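Local coordinates for protein photosystem II stability/assembly factor HCF136 (Cyanidioschyzon merolae, PDB 5OJ3) that probably acts in photosystem II biogenesis, being needed to assemble an early intermediate that contains D2 and cytochrome b559, at residues A[307-312]-A[352-357]; A[313-318]-A[331-336]; A[221-226]-A[233-238]. All coordinates share one frame; numbering follows the deposited sequence.

Overall arrangement
The chain folds into a seven-bladed beta-propeller, and the three contacts sample two of its blades. Contact 3 comes first along the chain and pairs the second and third strands of the blade that begins with strand 212-219. Contacts 1 and 2 belong to a later blade, of strands 314-319, 328-332, 336-340 and 354-356; their centres lie about 10 Å apart and they touch. Contact 2, nested within the loop that contact 1 closes, pairs the first two strands. Its centre is about 31 Å from that of contact 3, on the opposite side of the chain's centre. Contacts 2 and 3 thus hold hairpins within blades, whereas contact 1 ties an interblade linker to its blade's outer strand.

Contact 1 of 3, residues A[307-312]-A[352-357]; sequences ARSTSR and IAFDMV
Ser309 meets Phe354 and Met356 where a loop passes alongside a short edge strand. Segment 307-312 has no regular helix or strand, whereas 352-357 includes strand 354-356. The nearest CA atoms, Ser309 CA and Ala353 CA, are 6.5 Å apart, and no hydrogen bond joins the segments. Side chains therefore make the contact. Ser309 OG stands between its own backbone N and carbonyl carbon (chi1 59°), which turns it to the strand. There it lies 3.7 Å from Phe354 CB and approaches the ring obliquely. The same oxygen is next to the terminal methyl of Met356, with Ser309 OG 3.1 Å from Met356 CE. Met356 bends at its second torsion (chi2 -66°) and brings CE back to the loop, where Thr310 CG2 sits 3.7 Å from it and the two side chains cross at about a right angle. A flexible methionine suits this place because its end can follow the uneven surface of a loop, and the threonine supplies a methyl to meet it. The small hydroxymethyl of serine meets both Phe354 CB and the Met356 methyl. Within the loop, Arg308 NH1 makes a weak hydrogen bond to Thr310 O, which lies in plane at the edge of the guanidinium. Glu330 of strand 328-332 touches Ser309, Phe354 and Met356. The loop is an interblade linker of the beta-propeller, leading from strand 304-307, the last of one blade, to strand 314-319, the first of the next, and it packs across the blade it enters as far as that blade's outermost strand.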
loop_
_atom_site.group_PDB
_atom_site.type_symbol
_atom_site.label_atom_id
_atom_site.label_comp_id
_atom_site.label_asym_id
_atom_site.label_seq_id
_atom_site.Cartn_x
_atom_site.Cartn_y
_atom_site.Cartn_z
ATOM N N ALA A 307 -3.339 18.470 8.470
ATOM C CA ALA A 307 -3.105 19.400 7.374
ATOM C C ALA A 307 -1.820 19.058 6.629
ATOM O O ALA A 307 -0.810 18.682 7.234
ATOM C CB ALA A 307 -3.038 20.834 7.898
ATOM N N ARG A 308 -1.872 19.166 5.305
ATOM C CA ARG A 308 -0.682 18.963 4.500
ATOM C C ARG A 308 0.304 20.107 4.720
ATOM O O ARG A 308 -0.041 21.185 5.215
ATOM C CB ARG A 308 -1.059 18.822 3.020
ATOM C CG ARG A 308 -1.839 19.993 2.421
ATOM C CD ARG A 308 -2.102 19.768 0.932
ATOM N NE ARG A 308 -3.303 20.463 0.471
ATOM C CZ ARG A 308 -3.320 21.706 0.005
ATOM N NH1 ARG A 308 -2.194 22.402 -0.073
ATOM N NH2 ARG A 308 -4.462 22.254 -0.388
ATOM N N SER A 309 1.550 19.853 4.338
ATOM C CA SER A 309 2.652 20.777 4.559
ATOM C C SER A 309 3.135 21.398 3.258
ATOM O O SER A 309 4.270 21.869 3.182
ATOM C CB SER A 309 3.809 20.071 5.262
ATOM O OG SER A 309 4.279 18.980 4.489
ATOM N N THR A 310 2.298 21.423 2.236
ATOM C CA THR A 310 2.755 21.860 0.934
ATOM C C THR A 310 1.894 22.960 0.353
ATOM O O THR A 310 0.741 23.173 0.737
ATOM C CB THR A 310 2.778 20.713 -0.083
ATOM O OG1 THR A 310 1.534 19.975 -0.020
ATOM C CG2 THR A 310 3.954 19.807 0.197
ATOM N N SER A 311 2.508 23.631 -0.619
ATOM C CA SER A 311 1.731 24.390 -1.580
ATOM C C SER A 311 0.786 23.457 -2.323
ATOM O O SER A 311 -0.436 23.643 -2.338
ATOM C CB SER A 311 2.674 25.064 -2.556
ATOM O OG SER A 311 3.664 24.135 -2.998
ATOM N N ARG A 312 1.354 22.467 -2.990
ATOM C CA ARG A 312 0.661 21.501 -3.843
ATOM C C ARG A 312 -0.035 20.410 -3.027
ATOM O O ARG A 312 0.027 20.387 -1.802
ATOM C CB ARG A 312 1.652 20.871 -4.819
ATOM C CG ARG A 312 2.205 21.929 -5.757
ATOM C CD ARG A 312 3.085 21.321 -6.801
ATOM N NE ARG A 312 2.731 21.887 -8.087
ATOM C CZ ARG A 312 1.616 21.590 -8.750
ATOM N NH1 ARG A 312 0.735 20.729 -8.257
ATOM N NH2 ARG A 312 1.357 22.177 -9.895
ATOM N N ILE A 352 1.770 17.947 11.697
ATOM C CA ILE A 352 2.972 17.155 11.441
ATOM C C ILE A 352 3.820 17.814 10.358
ATOM O O ILE A 352 3.350 18.052 9.239
ATOM C CB ILE A 352 2.599 15.721 11.045
ATOM C CG1 ILE A 352 1.526 15.170 11.988
ATOM C CG2 ILE A 352 3.834 14.836 11.028
ATOM C CD1 ILE A 352 1.249 13.694 11.805
ATOM N N ALA A 353 5.076 18.108 10.685
ATOM C CA ALA A 353 5.979 18.815 9.781
ATOM C C ALA A 353 6.823 17.809 9.002
ATOM O O ALA A 353 7.504 16.970 9.601
ATOM C CB ALA A 353 6.878 19.774 10.559
ATOM N N PHE A 354 6.775 17.892 7.673
ATOM C CA PHE A 354 7.614 17.067 6.814
ATOM C C PHE A 354 8.841 17.856 6.386
ATOM O O PHE A 354 8.755 19.054 6.107
ATOM C CB PHE A 354 6.881 16.588 5.554
ATOM C CG PHE A 354 5.785 15.593 5.812
ATOM C CD1 PHE A 354 4.716 15.895 6.636
ATOM C CD2 PHE A 354 5.853 14.328 5.252
ATOM C CE1 PHE A 354 3.718 14.969 6.865
ATOM C CE2 PHE A 354 4.861 13.396 5.482
ATOM C CZ PHE A 354 3.793 13.716 6.289
ATOM N N ASP A 355 9.981 17.176 6.327
ATOM C CA ASP A 355 11.211 17.768 5.817
ATOM C C ASP A 355 11.302 17.461 4.327
ATOM O O ASP A 355 11.478 16.303 3.937
ATOM C CB ASP A 355 12.425 17.227 6.568
ATOM C CG ASP A 355 12.445 17.646 8.026
ATOM O OD1 ASP A 355 11.782 18.647 8.370
ATOM O OD2 ASP A 355 13.123 16.967 8.827
ATOM N N MET A 356 11.194 18.496 3.499
ATOM C CA MET A 356 11.167 18.302 2.057
ATOM C C MET A 356 12.560 18.005 1.520
ATOM O O MET A 356 13.572 18.493 2.032
ATOM C CB MET A 356 10.580 19.527 1.349
ATOM C CG MET A 356 9.177 19.887 1.796
ATOM S SD MET A 356 8.032 18.571 1.322
ATOM C CE MET A 356 6.700 18.819 2.483
ATOM N N VAL A 357 12.598 17.188 0.473
ATOM C CA VAL A 357 13.837 16.718 -0.124
ATOM C C VAL A 357 13.760 16.947 -1.628
ATOM O O VAL A 357 12.672 17.000 -2.209
ATOM C CB VAL A 357 14.059 15.222 0.233
ATOM C CG1 VAL A 357 15.062 14.542 -0.690
ATOM C CG2 VAL A 357 14.488 15.086 1.687
#

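Contact 2 of 3, residues A[313-318]-A[331-336]; sequences RISAIG and TIRGGG
Arg313 and Arg333 lie side by side and point the same way, their guanidinium planes 33° apart. The stem of Arg313 runs by the Arg333 guanidinium, CB 3.4 Å from Arg333 NH2, while the charged ends stay apart and Arg313 NH1 has a weak hydrogen bond to Arg289 O. The backbone joins the same two residues: Arg333 N donates a nearly straight hydrogen bond to Arg313 O (2.9 Å, 170°). Ile314 and Ile332 diverge from a non-hydrogen-bonded pair and cross obliquely. Ile332 CG2 rests 3.3 Å from Arg313 O, its CD1 reaches 3.9 Å from Ile314 CG1, and the side chain also packs against Thr310 of the preceding loop. With an alanine here, Ile314 CG1 would probably lose this apolar partner and a gap open between Ile314 and Thr310. On the other face Ala316 CB meets Thr331 CB at 3.8 Å, a small side chain against a beta-branched one. Ser315 and Ala316 both face Thr331, whose O takes both their amides, the second weakly: a classic beta bulge. Gly335 and Gly336 facing Ile332 form a G1 bulge as the chain turns to strand 336-340. This hairpin starts the blade at its inner strand 314-319, where Ile314 and Ile317 pack on Ile286 of strand 283-287 in the preceding blade.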
loop_
_atom_site.group_PDB
_atom_site.type_symbol
_atom_site.label_atom_id
_atom_site.label_comp_id
_atom_site.label_asym_id
_atom_site.label_seq_id
_atom_site.Cartn_x
_atom_site.Cartn_y
_atom_site.Cartn_z
ATOM N N ARG A 313 -0.702 19.491 -3.728
ATOM C CA ARG A 313 -1.466 18.422 -3.097
ATOM C C ARG A 313 -0.666 17.118 -3.089
ATOM O O ARG A 313 0.308 16.943 -3.822
ATOM C CB ARG A 313 -2.794 18.188 -3.831
ATOM C CG ARG A 313 -3.608 19.443 -4.037
ATOM C CD ARG A 313 -4.551 19.567 -2.862
ATOM N NE ARG A 313 -5.334 20.797 -2.847
ATOM C CZ ARG A 313 -6.557 20.909 -3.352
ATOM N NH1 ARG A 313 -7.140 19.865 -3.926
ATOM N NH2 ARG A 313 -7.202 22.064 -3.273
ATOM N N ILE A 314 -1.083 16.208 -2.236
ATOM C CA ILE A 314 -0.350 14.977 -1.979
ATOM C C ILE A 314 -0.850 13.898 -2.931
ATOM O O ILE A 314 -2.045 13.829 -3.246
ATOM C CB ILE A 314 -0.511 14.563 -0.510
ATOM C CG1 ILE A 314 -0.272 15.756 0.412
ATOM C CG2 ILE A 314 0.489 13.495 -0.163
ATOM C CD1 ILE A 314 -0.566 15.450 1.874
ATOM N N SER A 315 0.061 13.039 -3.394
ATOM C CA SER A 315 -0.323 11.943 -4.275
ATOM C C SER A 315 -0.236 10.580 -3.608
ATOM O O SER A 315 -1.091 9.727 -3.853
ATOM C CB SER A 315 0.557 11.916 -5.521
ATOM O OG SER A 315 0.890 13.237 -5.917
ATOM N N ALA A 316 0.763 10.350 -2.766
ATOM C CA ALA A 316 0.983 9.064 -2.125
ATOM C C ALA A 316 1.455 9.289 -0.696
ATOM O O ALA A 316 1.905 10.379 -0.334
ATOM C CB ALA A 316 2.002 8.220 -2.896
ATOM N N ILE A 317 1.302 8.252 0.128
ATOM C CA ILE A 317 1.670 8.356 1.533
ATOM C C ILE A 317 1.794 6.957 2.129
ATOM O O ILE A 317 1.153 6.005 1.664
ATOM C CB ILE A 317 0.653 9.220 2.303
ATOM C CG1 ILE A 317 1.178 9.569 3.698
ATOM C CG2 ILE A 317 -0.708 8.534 2.382
ATOM C CD1 ILE A 317 0.556 10.815 4.303
ATOM N N GLY A 318 2.628 6.826 3.154
ATOM C CA GLY A 318 2.848 5.548 3.807
ATOM C C GLY A 318 3.812 5.714 4.961
ATOM O O GLY A 318 4.290 6.817 5.249
ATOM N N THR A 331 4.316 11.856 -0.952
ATOM C CA THR A 331 4.654 12.219 -2.316
ATOM C C THR A 331 3.732 13.334 -2.770
ATOM O O THR A 331 2.507 13.203 -2.698
ATOM C CB THR A 331 4.501 11.025 -3.258
ATOM O OG1 THR A 331 5.629 10.151 -3.124
ATOM C CG2 THR A 331 4.381 11.502 -4.694
ATOM N N ILE A 332 4.315 14.415 -3.225
ATOM C CA ILE A 332 3.553 15.576 -3.647
ATOM C C ILE A 332 3.428 15.505 -5.164
ATOM O O ILE A 332 4.316 14.981 -5.851
ATOM C CB ILE A 332 4.252 16.867 -3.172
ATOM C CG1 ILE A 332 4.577 16.815 -1.667
ATOM C CG2 ILE A 332 3.380 18.050 -3.399
ATOM C CD1 ILE A 332 3.436 16.363 -0.760
ATOM N N ARG A 333 2.329 16.025 -5.708
ATOM C CA ARG A 333 2.186 15.994 -7.158
ATOM C C ARG A 333 3.230 16.884 -7.817
ATOM O O ARG A 333 3.593 17.943 -7.299
ATOM C CB ARG A 333 0.766 16.354 -7.597
ATOM C CG ARG A 333 -0.178 15.213 -7.275
ATOM C CD ARG A 333 -1.587 15.276 -7.817
ATOM N NE ARG A 333 -2.478 16.194 -7.125
ATOM C CZ ARG A 333 -3.790 16.001 -7.040
ATOM N NH1 ARG A 333 -4.329 14.918 -7.577
ATOM N NH2 ARG A 333 -4.558 16.866 -6.400
ATOM N N GLY A 334 3.717 16.430 -8.968
ATOM C CA GLY A 334 4.845 17.056 -9.626
ATOM C C GLY A 334 6.197 16.701 -9.047
ATOM O O GLY A 334 7.173 17.412 -9.309
ATOM N N GLY A 335 6.291 15.627 -8.266
ATOM C CA GLY A 335 7.573 15.084 -7.867
ATOM C C GLY A 335 8.052 15.411 -6.469
ATOM O O GLY A 335 9.188 15.057 -6.130
ATOM N N GLY A 336 7.239 16.071 -5.651
ATOM C CA GLY A 336 7.650 16.371 -4.292
ATOM C C GLY A 336 7.856 15.122 -3.457
ATOM O O GLY A 336 7.400 14.024 -3.787
#

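Contact 3 of 3, residues A[221-226]-A[233-238]; sequences NCAEMV and YVTENG
Met225 and Tyr233 form one of the hydrogen-bonded pairs in an antiparallel hairpin, the second and third strands of a four-stranded propeller blade. Each of these two residues donates its N to the other's O, and Ala223 and Thr235 do the same. The N-to-C directions of the short strands 222-226 and 233-235 make 158°, antiparallel with some twist. Beyond the regular pairing, Gly238 N binds Asn221 O at 3.0 Å; Gly238 has a positive phi, easily adopted without a side chain. CA-H...O contacts fill the intervals, among them Cys222 CA to Thr235 O at 3.3 Å.

Apolar contacts divide between the faces. On one, Glu224 CG lies 3.9 Å from Val234 CB, and Cys222, whose SG swings opposite the amide nitrogen (chi1 -171°), reaches Val234 CG2 at 4.1 Å from SG. On the other, Ala223 and Thr235 are compact enough to lie together against Trp181 of the preceding blade, and Met225 CE curls to 4.2 Å from Tyr233 CB. Beta-branched Val234 and Thr235 suit extended strand positions.

Polar ends look outside the hairpin. Glu224 OE1 is hydrogen-bonded to Tyr283 OH of the next blade. Thr235 uses OG1 to bond Asn241 O and Gly239 N in the following turn, while its CG2 stays 3.7 Å from Ala223 O.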
loop_
_atom_site.group_PDB
_atom_site.type_symbol
_atom_site.label_atom_id
_atom_site.label_comp_id
_atom_site.label_asym_id
_atom_site.label_seq_id
_atom_site.Cartn_x
_atom_site.Cartn_y
_atom_site.Cartn_z
ATOM N N ASN A 221 -8.157 -17.370 11.174
ATOM C CA ASN A 221 -9.534 -16.945 10.921
ATOM C C ASN A 221 -9.760 -15.469 11.243
ATOM O O ASN A 221 -10.893 -15.054 11.499
ATOM C CB ASN A 221 -10.526 -17.811 11.707
ATOM C CG ASN A 221 -10.189 -19.291 11.643
ATOM O OD1 ASN A 221 -9.915 -19.832 10.571
ATOM N ND2 ASN A 221 -10.200 -19.951 12.796
ATOM N N CYS A 222 -8.703 -14.658 11.217
ATOM C CA CYS A 222 -8.761 -13.272 11.661
ATOM C C CYS A 222 -8.175 -12.369 10.587
ATOM O O CYS A 222 -7.106 -12.663 10.042
ATOM C CB CYS A 222 -8.003 -13.096 12.983
ATOM S SG CYS A 222 -8.204 -11.485 13.773
ATOM N N ALA A 223 -8.871 -11.273 10.285
ATOM C CA ALA A 223 -8.424 -10.344 9.255
ATOM C C ALA A 223 -9.142 -9.013 9.425
ATOM O O ALA A 223 -10.292 -8.965 9.870
ATOM C CB ALA A 223 -8.673 -10.901 7.849
ATOM N N GLU A 224 -8.452 -7.935 9.056
ATOM C CA GLU A 224 -9.006 -6.588 9.091
ATOM C C GLU A 224 -9.151 -6.051 7.674
ATOM O O GLU A 224 -8.206 -6.117 6.881
ATOM C CB GLU A 224 -8.133 -5.648 9.924
ATOM C CG GLU A 224 -8.326 -5.788 11.427
ATOM C CD GLU A 224 -7.516 -4.776 12.216
ATOM O OE1 GLU A 224 -6.821 -3.951 11.585
ATOM O OE2 GLU A 224 -7.571 -4.806 13.464
ATOM N N MET A 225 -10.330 -5.522 7.360
ATOM C CA MET A 225 -10.617 -4.941 6.056
ATOM C C MET A 225 -10.825 -3.438 6.183
ATOM O O MET A 225 -11.458 -2.965 7.132
ATOM C CB MET A 225 -11.857 -5.582 5.423
ATOM C CG MET A 225 -12.493 -4.745 4.319
ATOM S SD MET A 225 -13.909 -5.545 3.554
ATOM C CE MET A 225 -14.868 -5.940 5.012
ATOM N N VAL A 226 -10.291 -2.694 5.216
ATOM C CA VAL A 226 -10.513 -1.260 5.091
ATOM C C VAL A 226 -11.208 -1.007 3.763
ATOM O O VAL A 226 -10.838 -1.590 2.739
ATOM C CB VAL A 226 -9.193 -0.470 5.178
ATOM C CG1 VAL A 226 -9.461 1.027 5.163
ATOM C CG2 VAL A 226 -8.448 -0.867 6.423
ATOM N N TYR A 233 -13.035 -2.885 9.480
ATOM C CA TYR A 233 -13.747 -4.032 10.016
ATOM C C TYR A 233 -12.764 -5.152 10.313
ATOM O O TYR A 233 -11.759 -5.312 9.620
ATOM C CB TYR A 233 -14.801 -4.544 9.023
ATOM C CG TYR A 233 -15.940 -3.592 8.756
ATOM C CD1 TYR A 233 -17.071 -3.591 9.557
ATOM C CD2 TYR A 233 -15.885 -2.697 7.695
ATOM C CE1 TYR A 233 -18.115 -2.728 9.314
ATOM C CE2 TYR A 233 -16.927 -1.829 7.443
ATOM C CZ TYR A 233 -18.040 -1.848 8.257
ATOM O OH TYR A 233 -19.085 -0.988 8.022
ATOM N N VAL A 234 -13.057 -5.923 11.359
ATOM C CA VAL A 234 -12.327 -7.146 11.684
ATOM C C VAL A 234 -13.316 -8.310 11.646
ATOM O O VAL A 234 -14.461 -8.181 12.098
ATOM C CB VAL A 234 -11.619 -7.058 13.060
ATOM C CG1 VAL A 234 -12.579 -6.591 14.156
ATOM C CG2 VAL A 234 -10.943 -8.395 13.429
ATOM N N THR A 235 -12.900 -9.427 11.056
ATOM C CA THR A 235 -13.582 -10.703 11.203
ATOM C C THR A 235 -12.712 -11.593 12.075
ATOM O O THR A 235 -11.483 -11.494 12.046
ATOM C CB THR A 235 -13.840 -11.379 9.835
ATOM O OG1 THR A 235 -14.694 -12.517 10.006
ATOM C CG2 THR A 235 -12.545 -11.827 9.178
ATOM N N GLU A 236 -13.351 -12.426 12.892
ATOM C CA GLU A 236 -12.631 -13.388 13.707
ATOM C C GLU A 236 -13.107 -14.810 13.470
ATOM O O GLU A 236 -12.578 -15.734 14.096
ATOM C CB GLU A 236 -12.761 -13.040 15.197
ATOM C CG GLU A 236 -12.087 -11.733 15.585
ATOM C CD GLU A 236 -12.323 -11.360 17.036
ATOM O OE1 GLU A 236 -13.025 -12.117 17.742
ATOM O OE2 GLU A 236 -11.809 -10.307 17.469
ATOM N N ASN A 237 -14.080 -15.009 12.585
ATOM C CA ASN A 237 -14.608 -16.321 12.236
ATOM C C ASN A 237 -14.442 -16.593 10.743
ATOM O O ASN A 237 -15.293 -17.219 10.107
ATOM C CB ASN A 237 -16.070 -16.447 12.656
ATOM C CG ASN A 237 -16.934 -15.322 12.116
ATOM O OD1 ASN A 237 -16.535 -14.591 11.208
ATOM N ND2 ASN A 237 -18.131 -15.181 12.670
ATOM N N GLY A 238 -13.350 -16.100 10.166
ATOM C CA GLY A 238 -13.015 -16.424 8.792
ATOM C C GLY A 238 -13.873 -15.766 7.734
ATOM O O GLY A 238 -14.014 -16.313 6.637
#